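Local coordinates for extracellular solute-binding protein family 5 (PDB 4ONY) that probably captures peptides or related solutes in the periplasm and delivers them to an ABC transporter, as a family 5 extracellular solute-binding protein, at residues F34-P39 with L89-E94; D135-Y140 with R167-T172; G312-T317 with D483-A488; G358-S363 with A543-D548. All coordinates share one frame; numbering follows the deposited sequence.

Contact 1 (F34-P39 with L89-E94)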
loop_
_atom_site.group_PDB
_atom_site.type_symbol
_atom_site.label_atom_id
_atom_site.label_comp_id
_atom_site.label_asym_id
_atom_site.label_seq_id
_atom_site.Cartn_x
_atom_site.Cartn_y
_atom_site.Cartn_z
ATOM N N PHE A 34 18.744 12.801 1.366
ATOM C CA PHE A 34 18.172 11.624 0.705
ATOM C C PHE A 34 18.419 11.799 -0.797
ATOM O O PHE A 34 18.353 12.908 -1.327
ATOM C CB PHE A 34 16.667 11.465 1.045
ATOM C CG PHE A 34 16.381 10.922 2.417
ATOM C CD1 PHE A 34 17.374 10.764 3.367
ATOM C CD2 PHE A 34 15.061 10.648 2.798
ATOM C CE1 PHE A 34 17.081 10.280 4.613
ATOM C CE2 PHE A 34 14.762 10.162 4.042
ATOM C CZ PHE A 34 15.771 9.988 4.963
ATOM N N PRO A 35 18.725 10.693 -1.498
ATOM C CA PRO A 35 19.203 10.798 -2.845
ATOM C C PRO A 35 18.135 11.238 -3.871
ATOM O O PRO A 35 18.499 11.616 -5.012
ATOM C CB PRO A 35 19.741 9.389 -3.145
ATOM C CG PRO A 35 18.957 8.505 -2.284
ATOM C CD PRO A 35 18.721 9.300 -1.030
ATOM N N TYR A 36 16.879 11.323 -3.473
ATOM C CA TYR A 36 15.823 11.776 -4.369
ATOM C C TYR A 36 15.302 13.226 -4.146
ATOM O O TYR A 36 14.224 13.585 -4.661
ATOM C CB TYR A 36 14.650 10.804 -4.312
ATOM C CG TYR A 36 14.050 10.528 -2.938
ATOM C CD1 TYR A 36 14.616 9.577 -2.099
ATOM C CD2 TYR A 36 12.942 11.237 -2.476
ATOM C CE1 TYR A 36 14.065 9.298 -0.854
ATOM C CE2 TYR A 36 12.396 10.974 -1.238
ATOM C CZ TYR A 36 12.953 10.010 -0.433
ATOM O OH TYR A 36 12.428 9.677 0.769
ATOM N N THR A 37 16.060 14.037 -3.408
ATOM C CA THR A 37 15.766 15.425 -3.261
ATOM C C THR A 37 16.782 16.297 -3.981
ATOM O O THR A 37 17.922 15.904 -4.241
ATOM C CB THR A 37 15.780 15.872 -1.778
ATOM O OG1 THR A 37 17.140 15.949 -1.278
ATOM C CG2 THR A 37 14.918 14.969 -0.922
ATOM N N ASN A 38 16.362 17.521 -4.237
ATOM C CA ASN A 38 17.220 18.545 -4.792
ATOM C C ASN A 38 17.759 19.282 -3.589
ATOM O O ASN A 38 16.999 19.927 -2.871
ATOM C CB ASN A 38 16.404 19.458 -5.692
ATOM C CG ASN A 38 17.159 20.708 -6.125
ATOM O OD1 ASN A 38 18.306 20.944 -5.744
ATOM N ND2 ASN A 38 16.491 21.528 -6.917
ATOM N N PRO A 39 19.057 19.146 -3.318
ATOM C CA PRO A 39 19.588 19.792 -2.120
ATOM C C PRO A 39 19.507 21.338 -2.124
ATOM O O PRO A 39 19.768 21.941 -1.113
ATOM C CB PRO A 39 21.056 19.347 -2.100
ATOM C CG PRO A 39 21.398 19.035 -3.512
ATOM C CD PRO A 39 20.112 18.623 -4.196
ATOM N N LEU A 89 12.803 8.588 10.358
ATOM C CA LEU A 89 12.106 8.885 9.118
ATOM C C LEU A 89 12.371 7.831 8.052
ATOM O O LEU A 89 13.528 7.522 7.738
ATOM C CB LEU A 89 12.587 10.231 8.576
ATOM C CG LEU A 89 11.985 10.720 7.267
ATOM C CD1 LEU A 89 10.508 11.020 7.386
ATOM C CD2 LEU A 89 12.747 11.947 6.796
ATOM N N ARG A 90 11.309 7.334 7.457
ATOM C CA ARG A 90 11.432 6.322 6.432
ATOM C C ARG A 90 12.009 6.903 5.118
ATOM O O ARG A 90 11.485 7.898 4.604
ATOM C CB ARG A 90 10.025 5.804 6.207
ATOM C CG ARG A 90 9.907 4.714 5.193
ATOM C CD ARG A 90 9.938 3.412 5.897
ATOM N NE ARG A 90 9.706 2.325 4.973
ATOM C CZ ARG A 90 8.656 1.530 4.998
ATOM N NH1 ARG A 90 7.705 1.700 5.878
ATOM N NH2 ARG A 90 8.561 0.533 4.140
ATOM N N SER A 91 13.075 6.328 4.570
ATOM C CA SER A 91 13.469 6.678 3.210
ATOM C C SER A 91 12.521 6.039 2.192
ATOM O O SER A 91 12.256 4.844 2.249
ATOM C CB SER A 91 14.876 6.213 2.859
ATOM O OG SER A 91 15.126 6.356 1.451
ATOM N N ARG A 92 12.126 6.792 1.186
ATOM C CA ARG A 92 11.253 6.240 0.144
ATOM C C ARG A 92 12.011 5.706 -1.068
ATOM O O ARG A 92 11.416 5.465 -2.112
ATOM C CB ARG A 92 10.216 7.290 -0.235
ATOM C CG ARG A 92 9.348 7.717 0.951
ATOM C CD ARG A 92 8.516 6.538 1.472
ATOM N NE ARG A 92 7.806 6.841 2.721
ATOM C CZ ARG A 92 7.033 5.996 3.397
ATOM N NH1 ARG A 92 6.874 4.736 3.018
ATOM N NH2 ARG A 92 6.410 6.409 4.478
ATOM N N ASP A 93 13.335 5.523 -0.917
ATOM C CA ASP A 93 14.144 4.907 -1.933
ATOM C C ASP A 93 14.669 3.552 -1.529
ATOM O O ASP A 93 15.515 3.010 -2.232
ATOM C CB ASP A 93 15.332 5.815 -2.291
ATOM C CG ASP A 93 15.940 5.496 -3.645
ATOM O OD1 ASP A 93 15.246 5.073 -4.567
ATOM O OD2 ASP A 93 17.153 5.723 -3.810
ATOM N N GLU A 94 14.231 3.023 -0.407
ATOM C CA GLU A 94 14.650 1.703 0.067
ATOM C C GLU A 94 13.435 0.891 0.499
ATOM O O GLU A 94 12.431 1.462 0.830
ATOM C CB GLU A 94 15.621 1.825 1.270
ATOM C CG GLU A 94 16.859 2.630 0.944
ATOM C CD GLU A 94 17.825 2.748 2.122
ATOM O OE1 GLU A 94 18.214 1.666 2.665
ATOM O OE2 GLU A 94 18.184 3.930 2.452
#
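The loop 34-39 makes a type I beta turn from Phe34 to Thr37 and faces the end of strand 88-90 with no ladder between them: the closest CA pairs, Phe34 with Ser91 and Tyr36 with Asp93, are 7.3 and 7.5 Å apart. An ST turn shapes the second segment, Ser91 OG accepting from Asp93 N at 3.1 Å. Ser91 OG also lies in the plane of the Tyr36 ring, at its edge. Phe34 comes in with CE2, which meets Leu89 CD2 at 3.9 Å, while one face of its ring is covered by Ser91 CB. Its ring also meets that of Tyr99 on strand 97-108, the strand that pairs with 88-90, so the loop packs beside these two strands of an antiparallel sheet. Pro35 adds its CG, 3.7 Å from Asp93 OD2. Asp93 and Tyr36 lie alongside one another but point opposite ways, Asp93 CB 3.8 Å from Tyr36 CD1, with ring and carboxylate planes 66° apart; the other carboxylate oxygen, OD1, accepts from Leu582 N. Tyr36 has CG wedged between its backbone N and carbonyl carbon (chi1 55°), which sends the ring across to the second segment. There the phenol oxygen takes a hydrogen bond from a backbone amide of 89-94: Arg92 N donates to Tyr36 OH at 2.9 Å, with an N-H...O angle of 161°.

Contact 2 (D135-Y140 with R167-T172)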
loop_
_atom_site.group_PDB
_atom_site.type_symbol
_atom_site.label_atom_id
_atom_site.label_comp_id
_atom_site.label_asym_id
_atom_site.label_seq_id
_atom_site.Cartn_x
_atom_site.Cartn_y
_atom_site.Cartn_z
ATOM N N ASP A 135 8.381 13.840 27.043
ATOM C CA ASP A 135 7.330 13.801 25.972
ATOM C C ASP A 135 7.134 12.397 25.410
ATOM O O ASP A 135 5.980 11.970 25.162
ATOM C CB ASP A 135 7.648 14.762 24.820
ATOM C CG ASP A 135 7.545 16.227 25.231
ATOM O OD1 ASP A 135 6.507 16.616 25.837
ATOM O OD2 ASP A 135 8.499 17.008 24.923
ATOM N N VAL A 136 8.231 11.659 25.204
ATOM C CA VAL A 136 8.141 10.281 24.697
ATOM C C VAL A 136 7.397 9.408 25.698
ATOM O O VAL A 136 6.488 8.664 25.332
ATOM C CB VAL A 136 9.520 9.664 24.422
ATOM C CG1 VAL A 136 9.386 8.216 23.914
ATOM C CG2 VAL A 136 10.321 10.514 23.444
ATOM N N LEU A 137 7.769 9.499 26.972
ATOM C CA LEU A 137 7.125 8.662 27.977
ATOM C C LEU A 137 5.647 8.984 28.049
ATOM O O LEU A 137 4.805 8.074 28.138
ATOM C CB LEU A 137 7.762 8.832 29.383
ATOM C CG LEU A 137 9.240 8.479 29.566
ATOM C CD1 LEU A 137 9.670 8.643 31.018
ATOM C CD2 LEU A 137 9.521 7.064 29.110
ATOM N N PHE A 138 5.342 10.283 28.059
ATOM C CA PHE A 138 3.972 10.741 28.086
ATOM C C PHE A 138 3.195 10.165 26.905
ATOM O O PHE A 138 2.045 9.716 27.056
ATOM C CB PHE A 138 3.957 12.266 28.044
ATOM C CG PHE A 138 2.646 12.857 27.643
ATOM C CD1 PHE A 138 1.627 12.989 28.555
ATOM C CD2 PHE A 138 2.469 13.345 26.374
ATOM C CE1 PHE A 138 0.418 13.571 28.178
ATOM C CE2 PHE A 138 1.257 13.910 25.985
ATOM C CZ PHE A 138 0.238 14.001 26.875
ATOM N N THR A 139 3.824 10.186 25.740
ATOM C CA THR A 139 3.198 9.720 24.491
ATOM C C THR A 139 2.709 8.288 24.602
ATOM O O THR A 139 1.567 7.997 24.240
ATOM C CB THR A 139 4.158 9.845 23.272
ATOM O OG1 THR A 139 4.497 11.221 23.035
ATOM C CG2 THR A 139 3.508 9.297 22.025
ATOM N N TYR A 140 3.562 7.387 25.099
ATOM C CA TYR A 140 3.175 5.952 25.214
ATOM C C TYR A 140 2.108 5.757 26.301
ATOM O O TYR A 140 1.198 4.905 26.163
ATOM C CB TYR A 140 4.394 5.025 25.385
ATOM C CG TYR A 140 5.099 4.912 24.062
ATOM C CD1 TYR A 140 5.929 5.915 23.615
ATOM C CD2 TYR A 140 4.847 3.842 23.205
ATOM C CE1 TYR A 140 6.508 5.866 22.350
ATOM C CE2 TYR A 140 5.417 3.774 21.946
ATOM C CZ TYR A 140 6.258 4.783 21.508
ATOM O OH TYR A 140 6.818 4.733 20.223
ATOM N N ARG A 167 18.902 12.690 27.397
ATOM C CA ARG A 167 18.098 12.708 26.197
ATOM C C ARG A 167 17.879 11.312 25.618
ATOM O O ARG A 167 17.521 11.207 24.448
ATOM C CB ARG A 167 18.742 13.601 25.142
ATOM C CG ARG A 167 18.982 15.013 25.614
ATOM C CD ARG A 167 19.340 15.917 24.490
ATOM N NE ARG A 167 20.369 15.318 23.676
ATOM C CZ ARG A 167 21.664 15.301 23.986
ATOM N NH1 ARG A 167 22.521 14.714 23.153
ATOM N NH2 ARG A 167 22.112 15.868 25.115
ATOM N N SER A 168 18.080 10.258 26.421
ATOM C CA SER A 168 17.972 8.862 25.932
ATOM C C SER A 168 16.817 8.082 26.527
ATOM O O SER A 168 16.558 8.147 27.718
ATOM C CB SER A 168 19.235 8.078 26.239
ATOM O OG SER A 168 20.227 8.442 25.330
ATOM N N VAL A 169 16.174 7.289 25.695
ATOM C CA VAL A 169 15.060 6.471 26.115
ATOM C C VAL A 169 15.187 5.069 25.558
ATOM O O VAL A 169 15.421 4.875 24.378
ATOM C CB VAL A 169 13.716 7.132 25.766
ATOM C CG1 VAL A 169 13.548 7.364 24.244
ATOM C CG2 VAL A 169 12.586 6.288 26.286
ATOM N N ARG A 170 15.005 4.077 26.406
ATOM C CA ARG A 170 15.117 2.681 26.007
ATOM C C ARG A 170 13.795 1.926 26.150
ATOM O O ARG A 170 13.138 2.020 27.171
ATOM C CB ARG A 170 16.194 1.965 26.833
ATOM C CG ARG A 170 16.288 0.492 26.466
ATOM C CD ARG A 170 17.295 -0.315 27.278
ATOM N NE ARG A 170 18.665 0.008 26.897
ATOM C CZ ARG A 170 19.679 -0.869 26.786
ATOM N NH1 ARG A 170 19.508 -2.178 27.031
ATOM N NH2 ARG A 170 20.896 -0.436 26.437
ATOM N N PHE A 171 13.419 1.191 25.110
ATOM C CA PHE A 171 12.245 0.298 25.119
ATOM C C PHE A 171 12.762 -1.124 25.224
ATOM O O PHE A 171 13.542 -1.554 24.371
ATOM C CB PHE A 171 11.480 0.418 23.785
ATOM C CG PHE A 171 10.885 1.775 23.542
ATOM C CD1 PHE A 171 11.663 2.831 23.116
ATOM C CD2 PHE A 171 9.538 1.994 23.730
ATOM C CE1 PHE A 171 11.106 4.085 22.889
ATOM C CE2 PHE A 171 8.981 3.237 23.518
ATOM C CZ PHE A 171 9.766 4.289 23.109
ATOM N N THR A 172 12.374 -1.844 26.261
ATOM C CA THR A 172 12.684 -3.276 26.370
ATOM C C THR A 172 11.434 -4.084 26.091
ATOM O O THR A 172 10.392 -3.830 26.699
ATOM C CB THR A 172 13.208 -3.609 27.774
ATOM O OG1 THR A 172 14.286 -2.745 28.078
ATOM C CG2 THR A 172 13.672 -5.087 27.879
#
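Phe171 drives the edge of its ring into a face of Tyr140. The centroids are 5.0 Å apart and the planes meet at 67°, a T-shaped (edge-to-face) pair in which Phe171 CE2 stands 3.7 Å above the tyrosine plane, over the ring centre. Phe171 CZ does double duty: it is 3.7 Å from Tyr140 CE1 and also touches Val136 CG1, at 4.0 Å, one helical turn earlier. Val136 turns CG1 anti to its backbone N (chi1 179°), and the same methyl then reaches Val169 CG1 at 4.3 Å. Leu137 joins from the flank of the helix, its CD2 4.2 Å from Val169 CG2. No hydrogen bond crosses, so apolar packing alone joins these segments.

In the next shell, Ile161 of strand 158-165 touches Leu137, Val169 and Phe171, and Ile185 of helix 181-187 touches both aromatic rings. Within the helix, Asp135 O takes Thr139 N and OG1 from opposite faces of its plane, the hydroxyl at 2.7 Å. Thr139 OG1 is also hydrogen-bonded to Leu192 N, and the Asp135 carboxylate to Trp125 NE1 and Lys194 N. Strand 168-173 is itself held between strands 114-119 and 158-165. The axes approach to 10.1 Å at 32°, a helix laid at a shallow angle to the strand, as in two-layer alpha+beta packing of helix 133-146 on an antiparallel sheet.

Contact 3 (G312-T317 with D483-A488)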
loop_
_atom_site.group_PDB
_atom_site.type_symbol
_atom_site.label_atom_id
_atom_site.label_comp_id
_atom_site.label_asym_id
_atom_site.label_seq_id
_atom_site.Cartn_x
_atom_site.Cartn_y
_atom_site.Cartn_z
ATOM N N GLY A 312 -8.061 -8.727 -8.973
ATOM C CA GLY A 312 -8.362 -9.982 -9.652
ATOM C C GLY A 312 -9.739 -10.491 -9.372
ATOM O O GLY A 312 -10.378 -10.039 -8.401
ATOM N N PHE A 313 -10.204 -11.458 -10.186
ATOM C CA PHE A 313 -11.380 -12.220 -9.812
ATOM C C PHE A 313 -10.918 -13.239 -8.805
ATOM O O PHE A 313 -9.832 -13.804 -8.954
ATOM C CB PHE A 313 -12.016 -12.918 -10.994
ATOM C CG PHE A 313 -12.643 -12.010 -11.987
ATOM C CD1 PHE A 313 -13.853 -11.388 -11.715
ATOM C CD2 PHE A 313 -12.067 -11.816 -13.235
ATOM C CE1 PHE A 313 -14.473 -10.580 -12.646
ATOM C CE2 PHE A 313 -12.711 -11.007 -14.191
ATOM C CZ PHE A 313 -13.917 -10.392 -13.887
ATOM N N VAL A 314 -11.687 -13.425 -7.748
ATOM C CA VAL A 314 -11.366 -14.318 -6.665
ATOM C C VAL A 314 -12.298 -15.499 -6.652
ATOM O O VAL A 314 -13.506 -15.335 -6.642
ATOM C CB VAL A 314 -11.443 -13.620 -5.296
ATOM C CG1 VAL A 314 -10.971 -14.571 -4.213
ATOM C CG2 VAL A 314 -10.502 -12.413 -5.249
ATOM N N PHE A 315 -11.749 -16.699 -6.699
ATOM C CA PHE A 315 -12.532 -17.922 -6.583
ATOM C C PHE A 315 -12.735 -18.239 -5.104
ATOM O O PHE A 315 -11.750 -18.370 -4.363
ATOM C CB PHE A 315 -11.772 -19.129 -7.163
ATOM C CG PHE A 315 -11.500 -19.062 -8.665
ATOM C CD1 PHE A 315 -12.492 -19.424 -9.579
ATOM C CD2 PHE A 315 -10.247 -18.731 -9.119
ATOM C CE1 PHE A 315 -12.251 -19.406 -10.956
ATOM C CE2 PHE A 315 -9.986 -18.688 -10.492
ATOM C CZ PHE A 315 -10.998 -19.031 -11.403
ATOM N N ASN A 316 -13.986 -18.416 -4.673
ATOM C CA ASN A 316 -14.224 -18.991 -3.337
ATOM C C ASN A 316 -14.041 -20.507 -3.338
ATOM O O ASN A 316 -14.973 -21.257 -3.617
ATOM C CB ASN A 316 -15.612 -18.655 -2.793
ATOM C CG ASN A 316 -15.786 -19.051 -1.338
ATOM O OD1 ASN A 316 -14.878 -19.596 -0.712
ATOM N ND2 ASN A 316 -16.993 -18.801 -0.795
ATOM N N THR A 317 -12.837 -20.944 -2.965
ATOM C CA THR A 317 -12.462 -22.361 -3.018
ATOM C C THR A 317 -13.263 -23.188 -2.020
ATOM O O THR A 317 -13.278 -24.400 -2.113
ATOM C CB THR A 317 -10.938 -22.640 -2.807
ATOM O OG1 THR A 317 -10.547 -22.401 -1.459
ATOM C CG2 THR A 317 -10.071 -21.826 -3.765
ATOM N N ASP A 483 -19.679 -17.097 -4.838
ATOM C CA ASP A 483 -18.890 -17.969 -5.684
ATOM C C ASP A 483 -17.612 -17.231 -6.077
ATOM O O ASP A 483 -16.502 -17.730 -5.865
ATOM C CB ASP A 483 -19.662 -18.365 -6.957
ATOM C CG ASP A 483 -20.867 -19.234 -6.668
ATOM O OD1 ASP A 483 -20.848 -19.947 -5.633
ATOM O OD2 ASP A 483 -21.823 -19.194 -7.465
ATOM N N MET A 484 -17.783 -16.050 -6.654
ATOM C CA MET A 484 -16.672 -15.256 -7.178
ATOM C C MET A 484 -16.965 -13.777 -6.930
ATOM O O MET A 484 -18.178 -13.353 -6.980
ATOM C CB MET A 484 -16.516 -15.523 -8.679
ATOM C CG MET A 484 -15.412 -14.708 -9.343
ATOM S SD MET A 484 -15.120 -15.103 -11.084
ATOM C CE MET A 484 -14.267 -16.667 -10.944
ATOM N N ILE A 485 -15.908 -13.010 -6.642
ATOM C CA ILE A 485 -15.966 -11.553 -6.514
ATOM C C ILE A 485 -14.749 -10.961 -7.212
ATOM O O ILE A 485 -13.856 -11.701 -7.629
ATOM C CB ILE A 485 -15.896 -11.081 -5.007
ATOM C CG1 ILE A 485 -14.670 -11.671 -4.298
ATOM C CG2 ILE A 485 -17.179 -11.474 -4.244
ATOM C CD1 ILE A 485 -14.467 -11.242 -2.846
ATOM N N LEU A 486 -14.678 -9.631 -7.266
ATOM C CA LEU A 486 -13.432 -8.935 -7.555
ATOM C C LEU A 486 -12.768 -8.604 -6.206
ATOM O O LEU A 486 -13.439 -8.144 -5.263
ATOM C CB LEU A 486 -13.678 -7.661 -8.374
ATOM C CG LEU A 486 -14.072 -7.771 -9.856
ATOM C CD1 LEU A 486 -15.572 -7.850 -10.002
ATOM C CD2 LEU A 486 -13.622 -6.554 -10.620
ATOM N N GLY A 487 -11.468 -8.838 -6.109
ATOM C CA GLY A 487 -10.701 -8.569 -4.885
ATOM C C GLY A 487 -9.460 -7.751 -5.158
ATOM O O GLY A 487 -8.871 -7.850 -6.228
ATOM N N ALA A 488 -9.082 -6.928 -4.199
ATOM C CA ALA A 488 -7.905 -6.064 -4.268
ATOM C C ALA A 488 -6.985 -6.380 -3.078
ATOM O O ALA A 488 -7.465 -6.799 -2.026
ATOM C CB ALA A 488 -8.326 -4.607 -4.199
#
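Phe313 and Met484 carry one face of this antiparallel strand pair, and their side chains meet at a slant. Met484 SD lies 4.7 Å from the Phe313 ring centroid and 44° off its normal, an oblique Met-aromatic contact. Extended through chi1 and chi2, the methionine bends at chi3 (-75°), which carries CE to Phe315 CE1 at 3.4 Å. In one of its two conformers Leu486 lies alongside Phe313, across the ring plane from the sulfur, with CD1 4.0 Å from Phe313 CE1. Tyr452 of helix 443-458 stacks on Phe313 and also touches Met484, so the helix covers this face. On the opposite face Val314 CB meets Ile485 CG1 at 3.9 Å, and Val314 CG2 packs over the backbone of Gly487.

In the backbone, Gly312 and Gly487 bond reciprocally, Val314 N donates to Ile485 O at 2.8 Å, and the return bond from Ile485 N is weak at 3.3 Å to Val314 O. Asn316 N extends the run to Asp483 O. With strand 557-562 beyond 310-315 and strand 435-440 beyond 484-489, the pair forms the antiparallel centre of a mixed six-stranded sheet, consistent with the alpha/beta lobe of a periplasmic binding protein.

Contact 4 (G358-S363 with A543-D548)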
loop_
_atom_site.group_PDB
_atom_site.type_symbol
_atom_site.label_atom_id
_atom_site.label_comp_id
_atom_site.label_asym_id
_atom_site.label_seq_id
_atom_site.Cartn_x
_atom_site.Cartn_y
_atom_site.Cartn_z
ATOM N N GLY A 358 5.493 -5.971 -10.543
ATOM C CA GLY A 358 6.336 -4.835 -10.877
ATOM C C GLY A 358 7.486 -4.612 -9.923
ATOM O O GLY A 358 8.191 -3.600 -10.059
ATOM N N SER A 359 7.667 -5.492 -8.932
ATOM C CA SER A 359 8.727 -5.316 -7.958
ATOM C C SER A 359 9.728 -6.458 -8.039
ATOM O O SER A 359 9.472 -7.484 -8.640
ATOM C CB SER A 359 8.153 -5.231 -6.531
ATOM O OG SER A 359 7.717 -6.505 -6.052
ATOM N N GLN A 360 10.820 -6.305 -7.317
ATOM C CA GLN A 360 11.780 -7.382 -7.156
ATOM C C GLN A 360 11.204 -8.621 -6.447
ATOM O O GLN A 360 11.794 -9.684 -6.557
ATOM C CB GLN A 360 13.014 -6.910 -6.369
ATOM C CG GLN A 360 13.969 -6.062 -7.187
ATOM C CD GLN A 360 14.668 -6.842 -8.313
ATOM O OE1 GLN A 360 15.228 -7.930 -8.092
ATOM N NE2 GLN A 360 14.617 -6.312 -9.511
ATOM N N LEU A 361 10.104 -8.472 -5.698
ATOM C CA LEU A 361 9.477 -9.597 -5.008
ATOM C C LEU A 361 8.637 -10.494 -5.913
ATOM O O LEU A 361 8.198 -11.543 -5.496
ATOM C CB LEU A 361 8.646 -9.092 -3.831
ATOM C CG LEU A 361 9.429 -8.291 -2.753
ATOM C CD1 LEU A 361 8.518 -7.834 -1.612
ATOM C CD2 LEU A 361 10.562 -9.090 -2.157
ATOM N N SER A 362 8.366 -10.076 -7.142
ATOM C CA SER A 362 7.650 -10.908 -8.094
ATOM C C SER A 362 8.488 -12.094 -8.522
ATOM O O SER A 362 9.672 -11.929 -8.881
ATOM C CB SER A 362 7.320 -10.099 -9.365
ATOM O OG SER A 362 6.761 -10.936 -10.364
ATOM N N SER A 363 7.870 -13.279 -8.564
ATOM C CA SER A 363 8.535 -14.485 -9.045
ATOM C C SER A 363 8.488 -14.669 -10.553
ATOM O O SER A 363 9.178 -15.572 -11.114
ATOM C CB SER A 363 7.891 -15.717 -8.426
ATOM O OG SER A 363 6.543 -15.866 -8.881
ATOM N N ALA A 543 12.136 -15.836 -0.071
ATOM C CA ALA A 543 10.951 -16.405 0.592
ATOM C C ALA A 543 9.665 -15.829 0.032
ATOM O O ALA A 543 8.668 -16.535 -0.124
ATOM C CB ALA A 543 11.031 -16.195 2.108
ATOM N N VAL A 544 9.668 -14.527 -0.262
ATOM C CA VAL A 544 8.479 -13.900 -0.810
ATOM C C VAL A 544 8.191 -14.411 -2.222
ATOM O O VAL A 544 7.040 -14.668 -2.582
ATOM C CB VAL A 544 8.558 -12.370 -0.807
ATOM C CG1 VAL A 544 7.292 -11.777 -1.410
ATOM C CG2 VAL A 544 8.689 -11.823 0.634
ATOM N N ARG A 545 9.231 -14.514 -3.025
ATOM C CA ARG A 545 9.046 -15.080 -4.360
ATOM C C ARG A 545 8.436 -16.506 -4.269
ATOM O O ARG A 545 7.560 -16.866 -5.070
ATOM C CB ARG A 545 10.359 -15.092 -5.117
ATOM C CG ARG A 545 10.794 -13.691 -5.567
ATOM C CD ARG A 545 12.086 -13.780 -6.382
ATOM N NE ARG A 545 12.555 -12.467 -6.795
ATOM C CZ ARG A 545 13.795 -12.196 -7.143
ATOM N NH1 ARG A 545 14.710 -13.136 -7.254
ATOM N NH2 ARG A 545 14.105 -10.967 -7.467
ATOM N N ALA A 546 8.896 -17.293 -3.299
ATOM C CA ALA A 546 8.384 -18.641 -3.145
ATOM C C ALA A 546 6.903 -18.602 -2.778
ATOM O O ALA A 546 6.124 -19.373 -3.337
ATOM C CB ALA A 546 9.190 -19.408 -2.094
ATOM N N LEU A 547 6.503 -17.660 -1.901
ATOM C CA LEU A 547 5.087 -17.458 -1.578
ATOM C C LEU A 547 4.324 -17.128 -2.858
ATOM O O LEU A 547 3.300 -17.740 -3.153
ATOM C CB LEU A 547 4.872 -16.369 -0.510
ATOM C CG LEU A 547 3.404 -16.064 -0.118
ATOM C CD1 LEU A 547 2.648 -17.299 0.358
ATOM C CD2 LEU A 547 3.326 -15.026 0.983
ATOM N N ASP A 548 4.856 -16.185 -3.639
ATOM C CA ASP A 548 4.238 -15.796 -4.900
ATOM C C ASP A 548 3.995 -17.019 -5.791
ATOM O O ASP A 548 2.899 -17.198 -6.353
ATOM C CB ASP A 548 5.106 -14.734 -5.607
ATOM C CG ASP A 548 4.400 -14.059 -6.762
ATOM O OD1 ASP A 548 3.235 -13.697 -6.603
ATOM O OD2 ASP A 548 5.046 -13.790 -7.795
HETATM O O HOH W 1 16.717 -9.874 -8.740
#
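Held in a type I beta turn from Ser359 to Ser362, with Ser359 OG accepting from Leu361 N in an ST turn, Gln360 offers its backbone carbonyl to Arg545, which grips it side-on with two nitrogens: NE donates to Gln360 O at 2.9 Å and NH2 to the same oxygen at 2.8 Å. That oxygen lies only 10° out of the guanidinium plane, although both bonds are bent (140° and 143°) because they share one acceptor. Arg545 NH2 also donates to a water at 3.1 Å; a bridge from this water to Gln360 OE1 is doubtful, their separation being too short. Leu361 sets CB 3.9 Å from Val544 CG1, while its carbonyl oxygen rests 3.4 Å from Arg545 CG. Ser363 closes the segment with two bonds to one carboxylate oxygen: its N reaches Asp548 OD2 at 3.0 Å on the anti side, and its OG donates from above the carboxylate plane. Ser354 OG also bonds Asp548 OD2 and Phe355 N bonds OD1, so the aspartate gathers two parts of the loop. The loop packs against helix 537-553, whose Ala546 and Leu547 meet helix 522-533 and whose Arg545 and Ala546 touch helix 370-376.

Contacts 1 and 2 reach the same antiparallel sheet, the first through strand 88-90 and the second through strand 168-173, with centres 27 Å apart and nearest atoms about 12 Å apart. Contacts 3 and 4 interleave along the chain, since 358-363 falls between 312-317 and 483-488 and 543-548 follows both; their centres are 21 Å apart. Contact 3 lies across the chain's centre from contacts 1 and 2, at 37 and 45 Å between centres, whereas contact 4 comes within about 10 Å of contact 1 at the nearest atoms. The bound 1-ethoxy-2-(2-ethoxyethoxy)ethane is held by Gln222, Gln225, Arg226, Tyr256 and Tyr257, none of which belongs to these four contacts.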